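Local structure of glutamine cyclotransferase (Zymomonas mobilis, 3NOL) at residues 38-43 against 66-71; 128-133 against 187-192; 53-58 against 238-243; 109-114 against 118-123. The protein catalyses the cyclisation of N-terminal glutamine to pyroglutamate with release of ammonia, as a bacterial glutaminyl cyclase built as a beta-propeller. All blocks are in the same frame, centred on the assembly; numbering follows the deposited sequence.

The four contacts sample a beta-propeller whose strands are grouped in separate sheets around a calcium ion. Contacts 1 and 3 are close neighbours, with centres about 9 Å apart: in one antiparallel sheet the adjacent strands 64-70 and 54-61 meet the loop 38-43 and strand 238-243 respectively. Contact 4 is a hairpin in the next sheet along the chain, its centre about 20 Å from that of contact 1. Contact 2 follows contact 4 in sequence and reaches strand 183-188. Contact 3 brings a late strand against an early one, consistent with closing the propeller ring. Contacts 3 and 2 come closest to the calcium, about 9 and 11 Å from the Phe240 and Trp130 side chains.

Contact 1: 38-43 against 66-71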
loop_
_atom_site.group_PDB
_atom_site.type_symbol
_atom_site.label_atom_id
_atom_site.label_comp_id
_atom_site.label_asym_id
_atom_site.label_seq_id
_atom_site.Cartn_x
_atom_site.Cartn_y
_atom_site.Cartn_z
ATOM N N PRO A 38 1.577 -7.190 -16.037
ATOM C CA PRO A 38 1.218 -5.860 -16.538
ATOM C C PRO A 38 0.554 -4.983 -15.466
ATOM O O PRO A 38 -0.301 -5.460 -14.690
ATOM C CB PRO A 38 0.204 -6.158 -17.646
ATOM C CG PRO A 38 0.377 -7.574 -17.995
ATOM C CD PRO A 38 0.902 -8.268 -16.783
ATOM N N HIS A 39 0.965 -3.717 -15.408
ATOM C CA HIS A 39 0.256 -2.718 -14.595
ATOM C C HIS A 39 -0.153 -1.539 -15.473
ATOM O O HIS A 39 0.527 -1.203 -16.464
ATOM C CB HIS A 39 1.124 -2.258 -13.415
ATOM C CG HIS A 39 0.439 -1.289 -12.490
ATOM N ND1 HIS A 39 0.776 0.042 -12.438
ATOM C CD2 HIS A 39 -0.543 -1.465 -11.563
ATOM C CE1 HIS A 39 0.026 0.658 -11.533
ATOM N NE2 HIS A 39 -0.784 -0.237 -10.986
ATOM N N ASP A 40 -1.290 -0.947 -15.126
ATOM C CA ASP A 40 -1.881 0.155 -15.891
ATOM C C ASP A 40 -0.964 1.381 -15.787
ATOM O O ASP A 40 -0.734 1.913 -14.692
ATOM C CB ASP A 40 -3.280 0.432 -15.303
ATOM C CG ASP A 40 -4.048 1.510 -16.056
ATOM O OD1 ASP A 40 -3.459 2.227 -16.922
ATOM O OD2 ASP A 40 -5.242 1.660 -15.726
ATOM N N THR A 41 -0.451 1.837 -16.931
ATOM C CA THR A 41 0.493 2.976 -16.926
ATOM C C THR A 41 -0.199 4.318 -16.697
ATOM O O THR A 41 0.464 5.348 -16.605
ATOM C CB THR A 41 1.338 3.054 -18.232
ATOM O OG1 THR A 41 0.470 3.052 -19.374
ATOM C CG2 THR A 41 2.325 1.901 -18.318
ATOM N N LYS A 42 -1.527 4.312 -16.606
ATOM C CA LYS A 42 -2.277 5.506 -16.258
ATOM C C LYS A 42 -2.736 5.493 -14.788
ATOM O O LYS A 42 -3.386 6.431 -14.320
ATOM C CB LYS A 42 -3.472 5.690 -17.225
ATOM C CG LYS A 42 -3.035 6.015 -18.664
ATOM C CD LYS A 42 -4.213 6.439 -19.527
ATOM C CE LYS A 42 -3.749 6.904 -20.897
ATOM N NZ LYS A 42 -3.033 5.832 -21.643
ATOM N N ALA A 43 -2.374 4.436 -14.060
ATOM C CA ALA A 43 -2.864 4.226 -12.703
ATOM C C ALA A 43 -1.891 4.796 -11.681
ATOM O O ALA A 43 -0.814 4.204 -11.448
ATOM C CB ALA A 43 -3.098 2.711 -12.430
ATOM N N SER A 66 -10.599 5.806 -8.200
ATOM C CA SER A 66 -11.349 4.556 -8.316
ATOM C C SER A 66 -10.781 3.453 -7.415
ATOM O O SER A 66 -9.593 3.470 -7.074
ATOM C CB SER A 66 -11.330 4.082 -9.775
ATOM O OG SER A 66 -12.190 4.865 -10.596
ATOM N N ILE A 67 -11.642 2.488 -7.073
ATOM C CA ILE A 67 -11.210 1.259 -6.404
ATOM C C ILE A 67 -11.486 0.147 -7.420
ATOM O O ILE A 67 -12.588 0.070 -7.961
ATOM C CB ILE A 67 -11.999 0.991 -5.072
ATOM C CG1 ILE A 67 -11.846 2.152 -4.055
ATOM C CG2 ILE A 67 -11.598 -0.379 -4.480
ATOM C CD1 ILE A 67 -10.477 2.677 -3.862
ATOM N N ARG A 68 -10.481 -0.675 -7.704
ATOM C CA ARG A 68 -10.653 -1.748 -8.691
ATOM C C ARG A 68 -10.187 -3.104 -8.195
ATOM O O ARG A 68 -9.214 -3.190 -7.442
ATOM C CB ARG A 68 -9.936 -1.426 -10.002
ATOM C CG ARG A 68 -8.471 -1.046 -9.841
ATOM C CD ARG A 68 -7.691 -0.917 -11.172
ATOM N NE ARG A 68 -8.395 -0.092 -12.158
ATOM C CZ ARG A 68 -7.827 0.553 -13.180
ATOM N NH1 ARG A 68 -6.488 0.523 -13.395
ATOM N NH2 ARG A 68 -8.624 1.234 -14.003
ATOM N N LYS A 69 -10.891 -4.147 -8.640
ATOM C CA LYS A 69 -10.436 -5.530 -8.498
ATOM C C LYS A 69 -9.740 -5.919 -9.802
ATOM O O LYS A 69 -10.330 -5.784 -10.872
ATOM C CB LYS A 69 -11.634 -6.456 -8.275
ATOM C CG LYS A 69 -11.244 -7.887 -8.073
ATOM C CD LYS A 69 -12.499 -8.761 -7.813
ATOM C CE LYS A 69 -12.140 -10.241 -7.651
ATOM N NZ LYS A 69 -13.362 -11.100 -7.436
ATOM N N VAL A 70 -8.508 -6.414 -9.697
ATOM C CA VAL A 70 -7.635 -6.596 -10.856
ATOM C C VAL A 70 -7.083 -8.034 -10.944
ATOM O O VAL A 70 -6.556 -8.584 -9.954
ATOM C CB VAL A 70 -6.453 -5.561 -10.805
ATOM C CG1 VAL A 70 -5.487 -5.779 -11.937
ATOM C CG2 VAL A 70 -6.953 -4.159 -10.829
ATOM N N ASP A 71 -7.236 -8.627 -12.132
ATOM C CA ASP A 71 -6.627 -9.920 -12.473
ATOM C C ASP A 71 -5.112 -9.777 -12.467
ATOM O O ASP A 71 -4.574 -8.895 -13.153
ATOM C CB ASP A 71 -7.065 -10.364 -13.876
ATOM C CG ASP A 71 -6.468 -11.703 -14.265
ATOM O OD1 ASP A 71 -6.850 -12.730 -13.674
ATOM O OD2 ASP A 71 -5.586 -11.722 -15.148
#
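A single salt bridge carries this contact: Arg68 NH1 donates to Asp40 OD2 at 2.9 Å, with an N-H...O angle of 170°. The acceptor uses its anti lone pair, on the side away from OD1, and sits at the edge of the guanidinium, close to its plane. Carboxylate and guanidinium are nearly coplanar, 15° apart, although the two side chains cross at about a right angle. CG of Arg68 lies between its backbone N and carbonyl carbon (chi1 52°), and a bend at chi3 turns the guanidinium toward the loop.

Asp40 opens a type I beta turn that ends at Ala43, closed by Ala43 N to Asp40 O at 3.1 Å. Here the propeller chain passes from strand 28-38 into strand 44-51, the first strand of the sheet that also holds Arg68. The carboxylate serves the turn as well: OD1 accepts from Lys42 N at 2.9 Å, from above the carboxylate plane, making an Asx turn, while OD2 faces the arginine.

Beyond the salt bridge the van der Waals contact is slight: Ala43 CB stands 4.1 Å from Arg68 NH1. Arg68 NH2 has a second partner, Gln80 OE1 on strand 77-82.

Contact 2: 128-133 against 187-192; sequences EGWGLT and NVWQTN
The six-membered ring of Trp130 turns its edge toward the face of Trp189 in an offset edge-to-face pair, centroids 5.2 Å apart and planes at 84°. Its leading atoms are CH2 and CZ3, with CH2 3.6 Å from Trp189 CE3. Over the centre of a Trp189 face lies the side-chain NE2 of Gln190, and in the plane of Trp130, at the pyrrole edge, sits Glu128 OE1. That carboxylate accepts from Trp130 NE1 at 2.9 Å and fixes the rotation of the indole. The contact joins the stretch leading into strand 132-134 to a type II turn after strand 183-188, between different strand groups of the propeller, with the Trp130 side chain about 11 Å from the calcium. A leucine in place of Trp130 would probably leave the Trp189 face without its aromatic edge and Glu128 without the indole N-H. A glycerol, probably from the crystallisation liquor, lies about 4 Å from the Trp130 side chain. Chemically this is a small, partly exposed aromatic contact, with one indole N-H tied to a carboxylate.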
loop_
_atom_site.group_PDB
_atom_site.type_symbol
_atom_site.label_atom_id
_atom_site.label_comp_id
_atom_site.label_asym_id
_atom_site.label_seq_id
_atom_site.Cartn_x
_atom_site.Cartn_y
_atom_site.Cartn_z
ATOM N N GLU A 128 -4.308 13.450 8.029
ATOM C CA GLU A 128 -4.327 12.864 6.680
ATOM C C GLU A 128 -4.281 11.338 6.749
ATOM O O GLU A 128 -4.058 10.768 7.816
ATOM C CB GLU A 128 -3.164 13.380 5.827
ATOM C CG GLU A 128 -3.324 14.870 5.471
ATOM C CD GLU A 128 -2.367 15.348 4.386
ATOM O OE1 GLU A 128 -1.387 14.635 4.044
ATOM O OE2 GLU A 128 -2.620 16.455 3.845
ATOM N N GLY A 129 -4.571 10.709 5.612
ATOM C CA GLY A 129 -4.581 9.262 5.497
ATOM C C GLY A 129 -3.894 8.897 4.190
ATOM O O GLY A 129 -4.338 9.295 3.095
ATOM N N TRP A 130 -2.780 8.170 4.316
ATOM C CA TRP A 130 -1.993 7.773 3.151
ATOM C C TRP A 130 -2.146 6.258 2.945
ATOM O O TRP A 130 -3.081 5.844 2.277
ATOM C CB TRP A 130 -0.514 8.200 3.286
ATOM C CG TRP A 130 -0.266 9.706 3.196
ATOM C CD1 TRP A 130 -1.129 10.730 3.542
ATOM C CD2 TRP A 130 0.934 10.334 2.746
ATOM N NE1 TRP A 130 -0.526 11.954 3.320
ATOM C CE2 TRP A 130 0.741 11.734 2.837
ATOM C CE3 TRP A 130 2.164 9.848 2.262
ATOM C CZ2 TRP A 130 1.733 12.649 2.461
ATOM C CZ3 TRP A 130 3.160 10.778 1.897
ATOM C CH2 TRP A 130 2.920 12.159 1.993
ATOM N N GLY A 131 -1.262 5.444 3.529
ATOM C CA GLY A 131 -1.363 3.981 3.389
ATOM C C GLY A 131 -2.221 3.314 4.465
ATOM O O GLY A 131 -2.391 3.855 5.557
ATOM N N LEU A 132 -2.764 2.132 4.140
ATOM C CA LEU A 132 -3.574 1.375 5.079
ATOM C C LEU A 132 -3.349 -0.124 4.869
ATOM O O LEU A 132 -3.302 -0.591 3.749
ATOM C CB LEU A 132 -5.049 1.726 4.922
ATOM C CG LEU A 132 -6.038 1.133 5.917
ATOM C CD1 LEU A 132 -5.812 1.743 7.328
ATOM C CD2 LEU A 132 -7.491 1.382 5.422
ATOM N N THR A 133 -3.183 -0.842 5.968
ATOM C CA THR A 133 -3.092 -2.313 5.940
ATOM C C THR A 133 -3.735 -2.820 7.253
ATOM O O THR A 133 -4.383 -2.034 7.980
ATOM C CB THR A 133 -1.602 -2.818 5.729
ATOM O OG1 THR A 133 -1.580 -4.244 5.523
ATOM C CG2 THR A 133 -0.709 -2.452 6.937
ATOM N N ASN A 187 6.271 1.826 1.992
ATOM C CA ASN A 187 6.964 2.695 1.047
ATOM C C ASN A 187 7.377 3.970 1.781
ATOM O O ASN A 187 6.655 4.445 2.659
ATOM C CB ASN A 187 6.073 3.064 -0.144
ATOM C CG ASN A 187 5.830 1.892 -1.075
ATOM O OD1 ASN A 187 4.765 1.287 -1.042
ATOM N ND2 ASN A 187 6.817 1.570 -1.910
ATOM N N VAL A 188 8.541 4.502 1.410
ATOM C CA VAL A 188 8.959 5.815 1.840
ATOM C C VAL A 188 8.906 6.706 0.593
ATOM O O VAL A 188 9.685 6.536 -0.362
ATOM C CB VAL A 188 10.365 5.799 2.446
ATOM C CG1 VAL A 188 10.738 7.219 2.911
ATOM C CG2 VAL A 188 10.461 4.740 3.573
ATOM N N TRP A 189 7.929 7.606 0.611
ATOM C CA TRP A 189 7.597 8.430 -0.539
ATOM C C TRP A 189 8.816 9.194 -1.008
ATOM O O TRP A 189 9.585 9.721 -0.190
ATOM C CB TRP A 189 6.468 9.401 -0.188
ATOM C CG TRP A 189 5.738 10.004 -1.363
ATOM C CD1 TRP A 189 5.328 9.364 -2.523
ATOM C CD2 TRP A 189 5.278 11.356 -1.472
ATOM N NE1 TRP A 189 4.671 10.258 -3.343
ATOM C CE2 TRP A 189 4.595 11.474 -2.709
ATOM C CE3 TRP A 189 5.349 12.475 -0.626
ATOM C CZ2 TRP A 189 4.020 12.694 -3.139
ATOM C CZ3 TRP A 189 4.780 13.687 -1.053
ATOM C CH2 TRP A 189 4.130 13.784 -2.293
ATOM N N GLN A 190 9.000 9.201 -2.328
ATOM C CA GLN A 190 10.128 9.896 -2.984
ATOM C C GLN A 190 11.407 9.053 -2.990
ATOM O O GLN A 190 12.455 9.513 -3.459
ATOM C CB GLN A 190 10.438 11.270 -2.354
ATOM C CG GLN A 190 9.311 12.282 -2.412
ATOM C CD GLN A 190 8.727 12.404 -3.805
ATOM O OE1 GLN A 190 9.418 12.785 -4.759
ATOM N NE2 GLN A 190 7.442 12.077 -3.931
ATOM N N THR A 191 11.338 7.841 -2.448
ATOM C CA THR A 191 12.473 6.917 -2.534
ATOM C C THR A 191 12.079 5.627 -3.240
ATOM O O THR A 191 10.887 5.352 -3.438
ATOM C CB THR A 191 13.056 6.563 -1.136
ATOM O OG1 THR A 191 12.319 5.471 -0.560
ATOM C CG2 THR A 191 13.069 7.786 -0.190
ATOM N N ASN A 192 13.097 4.844 -3.602
ATOM C CA ASN A 192 12.936 3.494 -4.140
ATOM C C ASN A 192 13.148 2.423 -3.080
ATOM O O ASN A 192 13.569 1.292 -3.375
ATOM C CB ASN A 192 13.889 3.297 -5.322
ATOM C CG ASN A 192 13.482 4.127 -6.490
ATOM O OD1 ASN A 192 12.339 4.058 -6.936
ATOM N ND2 ASN A 192 14.393 4.957 -6.970
#

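Contact 3: 53-58 against 238-243; sequences GYFYES and RLFVTG
In both Phe55 and Phe240 CG stands anti to the carbonyl carbon (chi1 -68° and -61°), and these torsions carry the two rings into the gap between their strands. They meet edge to face: the CE1-CZ edge of Phe55 points at one face of Phe240, with centroids 4.9 Å apart and planes at 80°. CZ of Phe55 comes within 3.6 Å of Phe240 CD1, and Phe55 CE1 is equally close to Phe240 CD2, putting the edge across the part of the ring nearest its CB.

The strands belong to different sheets of the beta-propeller, and no direct hydrogen bond joins these segments; the rings fill the buried space between the two sheets. Phe48, a residue of the calcium site, touches both rings, and Val249 of strand 248-256 also packs on both.

At the more exposed end the link becomes polar. Phe240 CZ lies over one face of the Arg238 guanidinium, 3.7 Å above its plane, while a water sits at the edge of that group. The water accepts from Arg238 NH2 at 3.0 Å and donates to Gly53 O at 2.9 Å. Arg238 NE is held by a salt bridge to Asp233.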
loop_
_atom_site.group_PDB
_atom_site.type_symbol
_atom_site.label_atom_id
_atom_site.label_comp_id
_atom_site.label_asym_id
_atom_site.label_seq_id
_atom_site.Cartn_x
_atom_site.Cartn_y
_atom_site.Cartn_z
ATOM N N GLY A 53 -6.959 -14.212 -4.237
ATOM C CA GLY A 53 -6.363 -14.474 -5.542
ATOM C C GLY A 53 -6.247 -13.287 -6.479
ATOM O O GLY A 53 -5.672 -13.419 -7.570
ATOM N N TYR A 54 -6.755 -12.127 -6.054
ATOM C CA TYR A 54 -6.748 -10.922 -6.885
ATOM C C TYR A 54 -6.032 -9.740 -6.237
ATOM O O TYR A 54 -5.820 -9.733 -5.025
ATOM C CB TYR A 54 -8.190 -10.538 -7.274
ATOM C CG TYR A 54 -8.737 -11.487 -8.302
ATOM C CD1 TYR A 54 -8.748 -11.146 -9.663
ATOM C CD2 TYR A 54 -9.189 -12.764 -7.925
ATOM C CE1 TYR A 54 -9.226 -12.043 -10.615
ATOM C CE2 TYR A 54 -9.663 -13.670 -8.880
ATOM C CZ TYR A 54 -9.672 -13.301 -10.214
ATOM O OH TYR A 54 -10.137 -14.171 -11.177
ATOM N N PHE A 55 -5.660 -8.752 -7.055
ATOM C CA PHE A 55 -5.228 -7.460 -6.518
ATOM C C PHE A 55 -6.448 -6.570 -6.302
ATOM O O PHE A 55 -7.400 -6.588 -7.116
ATOM C CB PHE A 55 -4.312 -6.724 -7.509
ATOM C CG PHE A 55 -2.966 -7.372 -7.708
ATOM C CD1 PHE A 55 -2.321 -8.037 -6.660
ATOM C CD2 PHE A 55 -2.306 -7.241 -8.926
ATOM C CE1 PHE A 55 -1.070 -8.631 -6.859
ATOM C CE2 PHE A 55 -1.033 -7.815 -9.133
ATOM C CZ PHE A 55 -0.424 -8.508 -8.106
ATOM N N TYR A 56 -6.398 -5.764 -5.251
ATOM C CA TYR A 56 -7.338 -4.640 -5.100
ATOM C C TYR A 56 -6.497 -3.374 -5.068
ATOM O O TYR A 56 -5.498 -3.308 -4.349
ATOM C CB TYR A 56 -8.162 -4.790 -3.825
ATOM C CG TYR A 56 -9.247 -5.835 -3.981
ATOM C CD1 TYR A 56 -10.548 -5.457 -4.330
ATOM C CD2 TYR A 56 -8.969 -7.197 -3.797
ATOM C CE1 TYR A 56 -11.567 -6.415 -4.490
ATOM C CE2 TYR A 56 -9.983 -8.171 -3.948
ATOM C CZ TYR A 56 -11.274 -7.761 -4.288
ATOM O OH TYR A 56 -12.263 -8.722 -4.449
ATOM N N GLU A 57 -6.882 -2.410 -5.886
ATOM C CA GLU A 57 -6.097 -1.202 -6.053
ATOM C C GLU A 57 -6.967 0.044 -5.963
ATOM O O GLU A 57 -8.061 0.094 -6.539
ATOM C CB GLU A 57 -5.381 -1.237 -7.402
ATOM C CG GLU A 57 -4.221 -0.231 -7.544
ATOM C CD GLU A 57 -3.472 -0.349 -8.890
ATOM O OE1 GLU A 57 -3.723 -1.318 -9.646
ATOM O OE2 GLU A 57 -2.622 0.532 -9.153
ATOM N N SER A 58 -6.470 1.018 -5.204
ATOM C CA SER A 58 -7.020 2.357 -5.151
ATOM C C SER A 58 -6.123 3.177 -6.064
ATOM O O SER A 58 -4.901 3.267 -5.827
ATOM C CB SER A 58 -6.921 2.908 -3.707
ATOM O OG SER A 58 -7.221 4.282 -3.673
ATOM N N ARG A 238 3.784 -14.721 -1.757
ATOM C CA ARG A 238 4.172 -13.870 -2.890
ATOM C C ARG A 238 4.136 -12.400 -2.499
ATOM O O ARG A 238 3.085 -11.883 -2.089
ATOM C CB ARG A 238 3.259 -14.114 -4.103
ATOM C CG ARG A 238 3.377 -15.519 -4.717
ATOM C CD ARG A 238 2.526 -15.688 -5.994
ATOM N NE ARG A 238 1.092 -15.619 -5.684
ATOM C CZ ARG A 238 0.095 -15.564 -6.575
ATOM N NH1 ARG A 238 0.325 -15.565 -7.886
ATOM N NH2 ARG A 238 -1.168 -15.510 -6.142
ATOM N N LEU A 239 5.285 -11.740 -2.637
ATOM C CA LEU A 239 5.402 -10.313 -2.376
ATOM C C LEU A 239 5.363 -9.553 -3.707
ATOM O O LEU A 239 6.140 -9.859 -4.620
ATOM C CB LEU A 239 6.722 -10.023 -1.657
ATOM C CG LEU A 239 7.009 -8.582 -1.221
ATOM C CD1 LEU A 239 5.951 -8.061 -0.268
ATOM C CD2 LEU A 239 8.405 -8.458 -0.608
ATOM N N PHE A 240 4.478 -8.567 -3.794
ATOM C CA PHE A 240 4.261 -7.813 -5.028
ATOM C C PHE A 240 4.530 -6.340 -4.756
ATOM O O PHE A 240 4.032 -5.785 -3.760
ATOM C CB PHE A 240 2.804 -7.935 -5.498
ATOM C CG PHE A 240 2.364 -9.341 -5.801
ATOM C CD1 PHE A 240 2.700 -9.936 -7.025
ATOM C CD2 PHE A 240 1.614 -10.066 -4.862
ATOM C CE1 PHE A 240 2.268 -11.225 -7.319
ATOM C CE2 PHE A 240 1.180 -11.365 -5.152
ATOM C CZ PHE A 240 1.500 -11.940 -6.367
ATOM N N VAL A 241 5.259 -5.702 -5.664
ATOM C CA VAL A 241 5.510 -4.257 -5.546
ATOM C C VAL A 241 5.217 -3.562 -6.877
ATOM O O VAL A 241 5.438 -4.135 -7.958
ATOM C CB VAL A 241 6.957 -3.951 -5.092
ATOM C CG1 VAL A 241 7.198 -4.474 -3.650
ATOM C CG2 VAL A 241 7.988 -4.552 -6.079
ATOM N N THR A 242 4.695 -2.342 -6.797
ATOM C CA THR A 242 4.486 -1.536 -7.996
ATOM C C THR A 242 4.706 -0.035 -7.695
ATOM O O THR A 242 5.281 0.343 -6.658
ATOM C CB THR A 242 3.088 -1.853 -8.668
ATOM O OG1 THR A 242 3.018 -1.291 -10.000
ATOM C CG2 THR A 242 1.940 -1.331 -7.805
ATOM N N GLY A 243 4.287 0.810 -8.632
ATOM C CA GLY A 243 4.403 2.244 -8.443
ATOM C C GLY A 243 3.427 3.006 -9.326
ATOM O O GLY A 243 2.727 2.427 -10.216
HETATM O O HOH W 1 -3.785 -15.611 -7.643
#

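Contact 4: 109-114 against 118-123; sequences GFVWNI and RQVRSF
Gly109 CA lies over one face of the Phe123 ring, offset toward its rim, 4.0 Å from the centroid in a CH-pi contact; a beta carbon on Gly109 would run into that ring. Phe123 CG sits between its backbone N and carbonyl carbon (chi1 66°), which brings the ring there. Gly109 O is gripped twice, by Phe123 N at 3.0 Å and by Ser122 OG at 2.9 Å, from opposite faces of its carbonyl plane.

In this hairpin, whose strand 119-124 is outermost in a four-stranded antiparallel propeller sheet, the register slips by one at Val111, paired with both Val120 and Arg121 in a classic beta bulge. Val111 O takes a straight bond from Val120 N at 2.8 Å and only a weak one from Arg121 N. Arg121 runs alongside Val111 before its NH1 bonds Glu154 O.

Against the buried Gly109, Val111 and Phe123 stand the exposed Gln119, Val120 and Ser122. A single water links Trp112 NE1 to Gln119 OE1. Asn113 N bonds Arg118 O at 2.9 Å. Replacing Asn113 by alanine is likely to leave Val120 CG1 without the amide that lies across it. Backbone bonds thus zip the hairpin, closed by the CH-pi contact of Gly109 with Phe123.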
loop_
_atom_site.group_PDB
_atom_site.type_symbol
_atom_site.label_atom_id
_atom_site.label_comp_id
_atom_site.label_asym_id
_atom_site.label_seq_id
_atom_site.Cartn_x
_atom_site.Cartn_y
_atom_site.Cartn_z
ATOM N N GLY A 109 -12.843 8.478 5.811
ATOM C CA GLY A 109 -12.665 7.239 5.127
ATOM C C GLY A 109 -14.009 6.582 4.885
ATOM O O GLY A 109 -15.055 7.083 5.324
ATOM N N PHE A 110 -13.963 5.459 4.179
ATOM C CA PHE A 110 -15.164 4.735 3.772
ATOM C C PHE A 110 -14.996 3.270 4.076
ATOM O O PHE A 110 -13.873 2.794 4.218
ATOM C CB PHE A 110 -15.418 4.909 2.264
ATOM C CG PHE A 110 -15.653 6.343 1.857
ATOM C CD1 PHE A 110 -14.673 7.053 1.164
ATOM C CD2 PHE A 110 -16.854 6.979 2.191
ATOM C CE1 PHE A 110 -14.899 8.396 0.781
ATOM C CE2 PHE A 110 -17.096 8.314 1.835
ATOM C CZ PHE A 110 -16.107 9.034 1.140
ATOM N N VAL A 111 -16.122 2.571 4.181
ATOM C CA VAL A 111 -16.122 1.129 4.265
ATOM C C VAL A 111 -17.076 0.618 3.196
ATOM O O VAL A 111 -18.206 1.105 3.099
ATOM C CB VAL A 111 -16.605 0.604 5.651
ATOM C CG1 VAL A 111 -16.528 -0.927 5.665
ATOM C CG2 VAL A 111 -15.779 1.226 6.815
ATOM N N TRP A 112 -16.584 -0.321 2.383
ATOM C CA TRP A 112 -17.400 -0.982 1.350
ATOM C C TRP A 112 -17.510 -2.485 1.597
ATOM O O TRP A 112 -16.561 -3.131 2.108
ATOM C CB TRP A 112 -16.811 -0.724 -0.059
ATOM C CG TRP A 112 -16.557 0.738 -0.437
ATOM C CD1 TRP A 112 -17.446 1.608 -1.038
ATOM C CD2 TRP A 112 -15.311 1.448 -0.337
ATOM N NE1 TRP A 112 -16.830 2.822 -1.281
ATOM C CE2 TRP A 112 -15.528 2.757 -0.850
ATOM C CE3 TRP A 112 -14.037 1.115 0.160
ATOM C CZ2 TRP A 112 -14.514 3.735 -0.881
ATOM C CZ3 TRP A 112 -13.029 2.082 0.131
ATOM C CH2 TRP A 112 -13.272 3.381 -0.404
ATOM N N ASN A 113 -18.670 -3.052 1.248
ATOM C CA ASN A 113 -18.783 -4.508 1.179
ATOM C C ASN A 113 -17.913 -5.019 0.039
ATOM O O ASN A 113 -17.944 -4.479 -1.063
ATOM C CB ASN A 113 -20.235 -4.944 0.956
ATOM C CG ASN A 113 -21.121 -4.745 2.183
ATOM O OD1 ASN A 113 -22.350 -4.743 2.063
ATOM N ND2 ASN A 113 -20.523 -4.582 3.349
ATOM N N ILE A 114 -17.140 -6.072 0.286
ATOM C CA ILE A 114 -16.225 -6.554 -0.749
ATOM C C ILE A 114 -16.934 -7.141 -1.989
ATOM O O ILE A 114 -16.419 -7.007 -3.107
ATOM C CB ILE A 114 -15.094 -7.490 -0.194
ATOM C CG1 ILE A 114 -13.929 -7.533 -1.196
ATOM C CG2 ILE A 114 -15.647 -8.861 0.121
ATOM C CD1 ILE A 114 -12.557 -7.797 -0.582
ATOM N N ARG A 118 -20.232 -1.911 -2.552
ATOM C CA ARG A 118 -21.304 -1.040 -2.091
ATOM C C ARG A 118 -20.838 -0.318 -0.819
ATOM O O ARG A 118 -20.333 -0.960 0.090
ATOM C CB ARG A 118 -22.544 -1.878 -1.776
ATOM C CG ARG A 118 -23.715 -1.049 -1.305
ATOM C CD ARG A 118 -24.999 -1.876 -1.214
ATOM N NE ARG A 118 -24.949 -2.840 -0.115
ATOM C CZ ARG A 118 -25.175 -2.534 1.166
ATOM N NH1 ARG A 118 -25.467 -1.287 1.521
ATOM N NH2 ARG A 118 -25.098 -3.478 2.100
ATOM N N GLN A 119 -21.002 1.000 -0.771
ATOM C CA GLN A 119 -20.592 1.770 0.421
ATOM C C GLN A 119 -21.564 1.515 1.568
ATOM O O GLN A 119 -22.802 1.587 1.380
ATOM C CB GLN A 119 -20.484 3.268 0.116
ATOM C CG GLN A 119 -20.253 4.143 1.350
ATOM C CD GLN A 119 -20.145 5.623 1.002
ATOM O OE1 GLN A 119 -19.786 5.977 -0.119
ATOM N NE2 GLN A 119 -20.468 6.491 1.960
ATOM N N VAL A 120 -21.015 1.186 2.738
ATOM C CA VAL A 120 -21.835 0.918 3.937
ATOM C C VAL A 120 -21.589 1.877 5.125
ATOM O O VAL A 120 -22.411 1.967 6.043
ATOM C CB VAL A 120 -21.724 -0.557 4.404
ATOM C CG1 VAL A 120 -22.317 -1.501 3.336
ATOM C CG2 VAL A 120 -20.261 -0.933 4.771
ATOM N N ARG A 121 -20.480 2.612 5.082
ATOM C CA ARG A 121 -20.114 3.495 6.188
ATOM C C ARG A 121 -19.134 4.565 5.718
ATOM O O ARG A 121 -18.370 4.348 4.765
ATOM C CB ARG A 121 -19.490 2.664 7.316
ATOM C CG ARG A 121 -19.150 3.391 8.599
ATOM C CD ARG A 121 -18.587 2.384 9.580
ATOM N NE ARG A 121 -18.244 3.007 10.860
ATOM C CZ ARG A 121 -17.690 2.359 11.887
ATOM N NH1 ARG A 121 -17.406 1.063 11.797
ATOM N NH2 ARG A 121 -17.428 3.010 13.018
ATOM N N SER A 122 -19.211 5.726 6.372
ATOM C CA SER A 122 -18.129 6.705 6.352
ATOM C C SER A 122 -17.698 6.974 7.790
ATOM O O SER A 122 -18.517 6.927 8.720
ATOM C CB SER A 122 -18.549 8.017 5.680
ATOM O OG SER A 122 -17.407 8.854 5.504
ATOM N N PHE A 123 -16.415 7.259 7.973
ATOM C CA PHE A 123 -15.895 7.539 9.302
ATOM C C PHE A 123 -14.884 8.676 9.235
ATOM O O PHE A 123 -14.198 8.831 8.213
ATOM C CB PHE A 123 -15.274 6.276 9.930
ATOM C CG PHE A 123 -14.033 5.766 9.223
ATOM C CD1 PHE A 123 -12.753 6.070 9.726
ATOM C CD2 PHE A 123 -14.140 5.003 8.048
ATOM C CE1 PHE A 123 -11.603 5.587 9.077
ATOM C CE2 PHE A 123 -12.991 4.502 7.394
ATOM C CZ PHE A 123 -11.726 4.809 7.908
HETATM O O HOH W 2 -17.950 5.444 -2.072
#